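Long-range contacts in ABC transporter periplasmic peptide-binding protein (Pseudoalteromonas, PDB 4QFL), which binds dipeptides in the periplasm, here Ala-Phe, probably handing them to an ABC transporter for uptake: residues A[235-244]-A[527-535]; A[167-175]-A[474-483]. All blocks are in the same frame, centred on the assembly; numbering follows the deposited sequence.

Contact 1 of 2, residues A[235-244]-A[527-535]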
# COMPACT_ATOMS: atom_id res chain seq x y z
N HIS A 235 18.99 -12.89 11.47
CA HIS A 235 20.38 -12.78 11.03
C HIS A 235 21.14 -11.71 11.79
O HIS A 235 20.56 -10.94 12.54
CB HIS A 235 20.47 -12.54 9.51
CG HIS A 235 19.76 -11.30 9.03
ND1 HIS A 235 20.35 -10.05 9.05
CD2 HIS A 235 18.54 -11.14 8.48
CE1 HIS A 235 19.50 -9.17 8.55
NE2 HIS A 235 18.40 -9.80 8.20
N GLU A 236 22.45 -11.70 11.61
CA GLU A 236 23.28 -10.66 12.19
C GLU A 236 23.10 -9.41 11.36
O GLU A 236 23.47 -9.38 10.19
CB GLU A 236 24.75 -11.09 12.19
CG GLU A 236 25.66 -10.12 12.89
CD GLU A 236 25.37 -10.02 14.38
OE1 GLU A 236 25.07 -11.07 15.00
OE2 GLU A 236 25.44 -8.90 14.93
N VAL A 237 22.50 -8.38 11.94
CA VAL A 237 22.26 -7.12 11.23
C VAL A 237 23.55 -6.37 10.93
O VAL A 237 24.39 -6.17 11.80
CB VAL A 237 21.30 -6.23 12.03
CG1 VAL A 237 21.06 -4.91 11.31
CG2 VAL A 237 19.99 -6.96 12.27
N ALA A 238 23.71 -5.93 9.68
CA ALA A 238 24.95 -5.30 9.24
C ALA A 238 25.07 -3.83 9.63
O ALA A 238 26.05 -3.43 10.24
CB ALA A 238 25.12 -5.48 7.74
N LEU A 239 24.07 -3.02 9.28
CA LEU A 239 24.12 -1.58 9.57
C LEU A 239 24.05 -1.26 11.07
O LEU A 239 23.30 -1.89 11.80
CB LEU A 239 22.99 -0.86 8.84
CG LEU A 239 23.20 -0.59 7.35
CD1 LEU A 239 21.88 -0.24 6.69
CD2 LEU A 239 24.20 0.53 7.18
N GLU A 240 24.83 -0.28 11.51
CA GLU A 240 24.79 0.17 12.90
C GLU A 240 23.67 1.18 13.11
O GLU A 240 22.97 1.17 14.13
CB GLU A 240 26.12 0.83 13.29
CG GLU A 240 27.31 -0.12 13.35
CD GLU A 240 27.23 -1.06 14.54
OE1 GLU A 240 26.68 -0.65 15.59
OE2 GLU A 240 27.72 -2.20 14.41
N GLN A 241 23.53 2.06 12.13
CA GLN A 241 22.59 3.16 12.20
C GLN A 241 21.84 3.30 10.90
O GLN A 241 22.40 3.10 9.82
CB GLN A 241 23.31 4.46 12.49
CG GLN A 241 23.64 4.70 13.94
CD GLN A 241 24.02 6.16 14.19
OE1 GLN A 241 23.97 6.98 13.27
NE2 GLN A 241 24.39 6.48 15.43
N LEU A 242 20.57 3.64 11.01
CA LEU A 242 19.71 3.91 9.88
C LEU A 242 18.96 5.19 10.18
O LEU A 242 18.19 5.25 11.14
CB LEU A 242 18.68 2.79 9.73
CG LEU A 242 18.67 1.96 8.45
CD1 LEU A 242 17.46 1.03 8.49
CD2 LEU A 242 18.63 2.87 7.23
N VAL A 243 19.18 6.22 9.37
CA VAL A 243 18.40 7.44 9.50
C VAL A 243 17.58 7.63 8.23
O VAL A 243 18.06 7.41 7.12
CB VAL A 243 19.31 8.67 9.71
CG1 VAL A 243 18.47 9.88 10.13
CG2 VAL A 243 20.37 8.39 10.76
N TYR A 244 16.31 8.01 8.41
CA TYR A 244 15.46 8.47 7.32
C TYR A 244 15.38 10.00 7.33
O TYR A 244 15.04 10.61 8.35
CB TYR A 244 14.06 7.88 7.43
CG TYR A 244 14.00 6.40 7.24
CD1 TYR A 244 14.28 5.53 8.28
CD2 TYR A 244 13.67 5.85 6.01
CE1 TYR A 244 14.24 4.17 8.12
CE2 TYR A 244 13.62 4.48 5.83
CZ TYR A 244 13.90 3.65 6.89
OH TYR A 244 13.85 2.29 6.73
N ILE A 527 9.39 -1.65 0.85
CA ILE A 527 10.84 -1.70 0.80
C ILE A 527 11.38 -2.33 2.08
O ILE A 527 10.79 -2.17 3.14
CB ILE A 527 11.40 -0.28 0.63
CG1 ILE A 527 11.47 0.10 -0.86
CG2 ILE A 527 12.75 -0.14 1.29
CD1 ILE A 527 11.07 1.54 -1.17
N SER A 528 12.50 -3.05 1.99
CA SER A 528 13.16 -3.57 3.19
C SER A 528 14.64 -3.26 3.21
O SER A 528 15.34 -3.45 2.21
CB SER A 528 12.95 -5.08 3.33
OG SER A 528 13.73 -5.60 4.40
N LEU A 529 15.11 -2.77 4.35
CA LEU A 529 16.53 -2.51 4.57
C LEU A 529 17.10 -3.52 5.56
O LEU A 529 18.18 -3.32 6.10
CB LEU A 529 16.76 -1.10 5.09
CG LEU A 529 16.24 0.08 4.26
CD1 LEU A 529 16.60 1.40 4.93
CD2 LEU A 529 16.77 0.05 2.83
N ALA A 530 16.36 -4.60 5.79
CA ALA A 530 16.76 -5.65 6.72
C ALA A 530 18.15 -6.22 6.42
O ALA A 530 18.89 -6.57 7.33
CB ALA A 530 15.73 -6.77 6.73
N ASN A 531 18.49 -6.33 5.13
CA ASN A 531 19.78 -6.89 4.73
C ASN A 531 20.75 -5.87 4.15
O ASN A 531 21.79 -6.23 3.60
CB ASN A 531 19.59 -8.03 3.74
CG ASN A 531 18.97 -9.25 4.37
OD1 ASN A 531 19.64 -10.01 5.08
ND2 ASN A 531 17.68 -9.46 4.12
N ALA A 532 20.40 -4.60 4.27
CA ALA A 532 21.25 -3.53 3.75
C ALA A 532 22.60 -3.49 4.46
O ALA A 532 22.72 -3.82 5.63
CB ALA A 532 20.54 -2.19 3.89
N ARG A 533 23.62 -3.06 3.71
CA ARG A 533 24.95 -2.81 4.26
C ARG A 533 25.71 -1.84 3.36
O ARG A 533 25.33 -1.63 2.21
CB ARG A 533 25.74 -4.12 4.38
CG ARG A 533 25.61 -5.04 3.18
CD ARG A 533 26.59 -6.19 3.27
NE ARG A 533 27.96 -5.74 3.03
CZ ARG A 533 28.98 -5.94 3.85
NH1 ARG A 533 28.80 -6.60 4.99
NH2 ARG A 533 30.19 -5.49 3.52
N LYS A 534 26.79 -1.26 3.87
CA LYS A 534 27.62 -0.37 3.05
C LYS A 534 29.01 -0.95 2.74
O LYS A 534 29.38 -2.01 3.23
CB LYS A 534 27.71 1.03 3.67
CG LYS A 534 26.52 1.91 3.31
CD LYS A 534 26.29 3.07 4.27
CE LYS A 534 27.24 4.22 4.01
NZ LYS A 534 26.92 5.42 4.84
N LYS A 535 29.75 -0.24 1.89
CA LYS A 535 31.07 -0.68 1.44
C LYS A 535 30.94 -1.83 0.45
O LYS A 535 30.76 -1.62 -0.75
CB LYS A 535 31.97 -1.04 2.63
CG LYS A 535 33.24 -1.84 2.29
CD LYS A 535 32.98 -3.35 2.34
CE LYS A 535 33.49 -4.05 1.09
NZ LYS A 535 33.02 -5.46 1.04
O HOH W 1 21.58 -6.84 8.12
O HOH W 2 21.56 -4.39 7.85

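Contact 2 of 2, residues A[167-175]-A[474-483]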
# COMPACT_ATOMS: atom_id res chain seq x y z
N LEU A 167 -12.11 -18.82 11.82
CA LEU A 167 -12.80 -17.89 10.93
C LEU A 167 -14.30 -18.18 10.84
O LEU A 167 -14.74 -19.33 11.00
CB LEU A 167 -12.18 -17.94 9.53
CG LEU A 167 -10.66 -17.89 9.50
CD1 LEU A 167 -10.15 -17.88 8.06
CD2 LEU A 167 -10.13 -16.68 10.27
N PHE A 168 -15.09 -17.14 10.58
CA PHE A 168 -16.52 -17.30 10.42
C PHE A 168 -16.81 -17.98 9.09
O PHE A 168 -17.81 -18.67 8.94
CB PHE A 168 -17.23 -15.94 10.46
CG PHE A 168 -17.31 -15.35 11.84
CD1 PHE A 168 -17.94 -16.04 12.85
CD2 PHE A 168 -16.74 -14.12 12.12
CE1 PHE A 168 -18.02 -15.50 14.13
CE2 PHE A 168 -16.81 -13.58 13.39
CZ PHE A 168 -17.44 -14.27 14.40
N ASN A 169 -15.91 -17.76 8.14
CA ASN A 169 -16.01 -18.32 6.80
C ASN A 169 -14.60 -18.51 6.21
O ASN A 169 -13.65 -17.85 6.63
CB ASN A 169 -16.83 -17.39 5.88
CG ASN A 169 -18.28 -17.25 6.32
OD1 ASN A 169 -19.12 -18.12 6.05
ND2 ASN A 169 -18.60 -16.15 6.99
N ALA A 170 -14.46 -19.42 5.25
CA ALA A 170 -13.19 -19.52 4.55
C ALA A 170 -13.03 -18.31 3.63
O ALA A 170 -14.00 -17.82 3.05
CB ALA A 170 -13.11 -20.81 3.76
N GLU A 171 -11.81 -17.81 3.54
CA GLU A 171 -11.44 -16.79 2.56
C GLU A 171 -10.10 -17.25 2.02
O GLU A 171 -9.17 -17.43 2.78
CB GLU A 171 -11.29 -15.41 3.21
CG GLU A 171 -12.60 -14.73 3.57
CD GLU A 171 -12.47 -13.23 3.84
OE1 GLU A 171 -13.50 -12.58 4.14
OE2 GLU A 171 -11.35 -12.69 3.73
N SER A 172 -10.01 -17.43 0.71
CA SER A 172 -8.79 -17.97 0.13
C SER A 172 -7.66 -16.96 0.13
O SER A 172 -6.53 -17.29 -0.20
CB SER A 172 -9.04 -18.49 -1.28
OG SER A 172 -9.69 -17.53 -2.09
N SER A 173 -7.95 -15.72 0.51
CA SER A 173 -6.94 -14.67 0.52
C SER A 173 -6.34 -14.52 1.90
O SER A 173 -5.48 -13.68 2.12
CB SER A 173 -7.54 -13.34 0.09
OG SER A 173 -8.61 -12.98 0.95
N PHE A 174 -6.79 -15.34 2.84
CA PHE A 174 -6.47 -15.08 4.24
C PHE A 174 -4.97 -15.06 4.57
O PHE A 174 -4.45 -14.08 5.10
CB PHE A 174 -7.21 -16.07 5.14
CG PHE A 174 -6.88 -15.91 6.58
CD1 PHE A 174 -7.47 -14.91 7.32
CD2 PHE A 174 -5.96 -16.76 7.19
CE1 PHE A 174 -7.15 -14.75 8.65
CE2 PHE A 174 -5.64 -16.60 8.51
CZ PHE A 174 -6.23 -15.60 9.25
N LEU A 175 -4.26 -16.14 4.26
CA LEU A 175 -2.81 -16.14 4.49
C LEU A 175 -2.12 -14.97 3.77
O LEU A 175 -1.19 -14.38 4.31
CB LEU A 175 -2.17 -17.47 4.08
CG LEU A 175 -2.29 -18.62 5.07
CD1 LEU A 175 -1.41 -19.75 4.64
CD2 LEU A 175 -1.89 -18.15 6.45
N ALA A 474 -15.07 -15.34 -5.35
CA ALA A 474 -13.66 -15.59 -5.66
C ALA A 474 -12.88 -15.97 -4.41
O ALA A 474 -11.85 -16.63 -4.49
CB ALA A 474 -13.03 -14.36 -6.31
N LEU A 475 -13.38 -15.57 -3.25
CA LEU A 475 -12.74 -15.90 -1.99
C LEU A 475 -13.35 -17.16 -1.38
O LEU A 475 -12.80 -17.74 -0.44
CB LEU A 475 -12.84 -14.73 -1.02
CG LEU A 475 -12.05 -13.49 -1.45
CD1 LEU A 475 -12.11 -12.44 -0.37
CD2 LEU A 475 -10.61 -13.84 -1.78
N ASP A 476 -14.48 -17.59 -1.93
CA ASP A 476 -15.18 -18.80 -1.46
C ASP A 476 -14.51 -20.08 -1.93
O ASP A 476 -14.90 -21.17 -1.51
CB ASP A 476 -16.65 -18.80 -1.92
CG ASP A 476 -17.52 -17.87 -1.10
OD1 ASP A 476 -17.10 -17.50 0.02
OD2 ASP A 476 -18.64 -17.52 -1.57
N THR A 477 -13.51 -19.96 -2.80
CA THR A 477 -12.84 -21.14 -3.35
C THR A 477 -11.34 -20.90 -3.55
O THR A 477 -10.92 -19.78 -3.81
CB THR A 477 -13.47 -21.56 -4.69
OG1 THR A 477 -12.70 -22.61 -5.28
CG2 THR A 477 -13.51 -20.37 -5.63
N THR A 478 -10.54 -21.96 -3.42
CA THR A 478 -9.10 -21.86 -3.63
C THR A 478 -8.72 -22.28 -5.04
O THR A 478 -7.57 -22.17 -5.44
CB THR A 478 -8.35 -22.76 -2.66
OG1 THR A 478 -8.70 -24.12 -2.93
CG2 THR A 478 -8.70 -22.41 -1.23
N ASP A 479 -9.70 -22.77 -5.79
CA ASP A 479 -9.48 -23.21 -7.16
C ASP A 479 -9.15 -22.02 -8.06
O ASP A 479 -9.99 -21.14 -8.25
CB ASP A 479 -10.72 -23.92 -7.67
CG ASP A 479 -10.50 -24.59 -9.01
OD1 ASP A 479 -10.29 -23.88 -10.01
OD2 ASP A 479 -10.54 -25.83 -9.05
N LEU A 480 -7.96 -22.00 -8.64
CA LEU A 480 -7.48 -20.82 -9.36
C LEU A 480 -8.27 -20.52 -10.62
O LEU A 480 -8.45 -19.37 -10.99
CB LEU A 480 -5.99 -20.92 -9.67
CG LEU A 480 -5.12 -21.11 -8.43
CD1 LEU A 480 -3.72 -21.48 -8.86
CD2 LEU A 480 -5.11 -19.86 -7.57
N ASN A 481 -8.73 -21.57 -11.30
CA ASN A 481 -9.55 -21.36 -12.49
C ASN A 481 -10.87 -20.67 -12.13
O ASN A 481 -11.34 -19.76 -12.83
CB ASN A 481 -9.79 -22.68 -13.22
CG ASN A 481 -8.50 -23.38 -13.64
OD1 ASN A 481 -7.64 -22.79 -14.31
ND2 ASN A 481 -8.35 -24.65 -13.24
N LEU A 482 -11.48 -21.09 -11.02
CA LEU A 482 -12.73 -20.49 -10.56
C LEU A 482 -12.51 -19.04 -10.13
O LEU A 482 -13.23 -18.14 -10.56
CB LEU A 482 -13.33 -21.33 -9.44
CG LEU A 482 -13.60 -22.78 -9.87
CD1 LEU A 482 -13.84 -23.76 -8.69
CD2 LEU A 482 -14.77 -22.80 -10.85
N ARG A 483 -11.50 -18.81 -9.30
CA ARG A 483 -11.13 -17.45 -8.88
C ARG A 483 -11.03 -16.51 -10.08
O ARG A 483 -11.60 -15.42 -10.08
CB ARG A 483 -9.81 -17.46 -8.09
CG ARG A 483 -9.87 -18.29 -6.78
CD ARG A 483 -8.73 -17.98 -5.83
NE ARG A 483 -8.82 -16.61 -5.33
CZ ARG A 483 -7.82 -15.95 -4.75
NH1 ARG A 483 -6.65 -16.54 -4.57
NH2 ARG A 483 -8.01 -14.70 -4.34
O HOH W 3 -16.25 -18.80 2.03

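Contact 1 of 2, residues A[235-244]-A[527-535]
Leu529, Leu239 and His235 carry this contact, in which residues 527-535 fold against the chain leading into strand 241-246. Leu529 sends CD1 between Leu242 and Tyr244: it lies 3.4 Å from Leu242 CD2, tight for two methyl carbons, and reaches the Tyr244 ring obliquely at its phenolic end. With CG anti to the carbonyl carbon (chi1 -57°), the branched end of Leu529 is aimed into this buried corner, where Tyr33 of strand 30-35 and Gln59 of helix 50-60 also meet it. From the other segment, Leu239 lays CD1 3.7 Å from Ala532 CB; so small a partner lets the backbone of residues 532 and 533 come close to the leucine. His235 is the polar end. Its ring edge faces Ala530 O in plane, CE1 to O 2.9 Å, while Asn531 OD1 stands over one ring face; neither oxygen is hydrogen-bonded to the imidazole.

No direct hydrogen bond joins the segments, and water does that work. One water accepts a hydrogen bond from Ala238 N (2.8 Å) and donates to Ala530 O; a second accepts from Leu239 N and donates to Ala532 O at 2.6 Å. Near the C-terminus, an ST turn (Ser528 OG accepting from Ala530 N) and an overlapping type I beta turn, Leu529 to Ala532, thus pack against strand 241-246, which lies between strands 30-35 and 223-228.

Contact 2 of 2, residues A[167-175]-A[474-483]
Ser172 is gripped through both its backbone and its side chain by the turn that links helices 465-475 and 480-497. Its N donates to Leu475 O (3.0 Å), arriving in the carbonyl plane on a lone pair, although the N-H is bent to 144°. Its hydroxyl donates to Thr477 O at 3.1 Å from above that carbonyl's plane. OG sits between the backbone N and the carbonyl carbon (chi1 51°), which swings it into the turn and also over one face of the Arg483 guanidinium, 3.5 Å above the plane, without bonding to it. Serine suits the place because its short side chain brings a donor directly to the turn's carbonyl. Beside it Leu475 lays CD2 against Ser173, 3.5 Å from OG and nearly as close to CB, and Glu171 CA makes a C-H...O contact with Leu475 O.

Toward solvent the packing thins. Thr478 CG2 rests on Ser172 CB at 3.9 Å, and Ala170 meets Asp476 through a water close to both Ala170 O and Asp476 OD1, an acidic side chain suited to this exposed rim.

Asp479 caps helix 480-497, its OD1 accepting from Leu482 N, while Arg483 NH2 forms a salt bridge with Asp439 and a hydrogen bond with Tyr487 OH, one turn on in its own helix. For their part, residues 167-175 connect strand 162-167 of the four-stranded antiparallel sheet to helix 174-178, so the contact sets a strand-to-helix loop against a helix-to-helix turn.

In the fold
Both contacts are partly buried and lie 22 and 21 Å from the chain centre, neither in its middle, with their own centres 37 Å apart and their nearest atoms about 17 Å apart. They share no helix or strand. Contact 1 brings the chain's C-terminal end against the large mixed set of strands; contact 2 joins a loop of the separate four-stranded antiparallel sheet to a turn between two helices. Their chemistry differs accordingly: contact 1 has a leucine-rich buried side and relies on water to link the two backbones, whereas contact 2 uses direct hydrogen bonds centred on one serine. Along the sequence their segments alternate, although the two contacts do not touch.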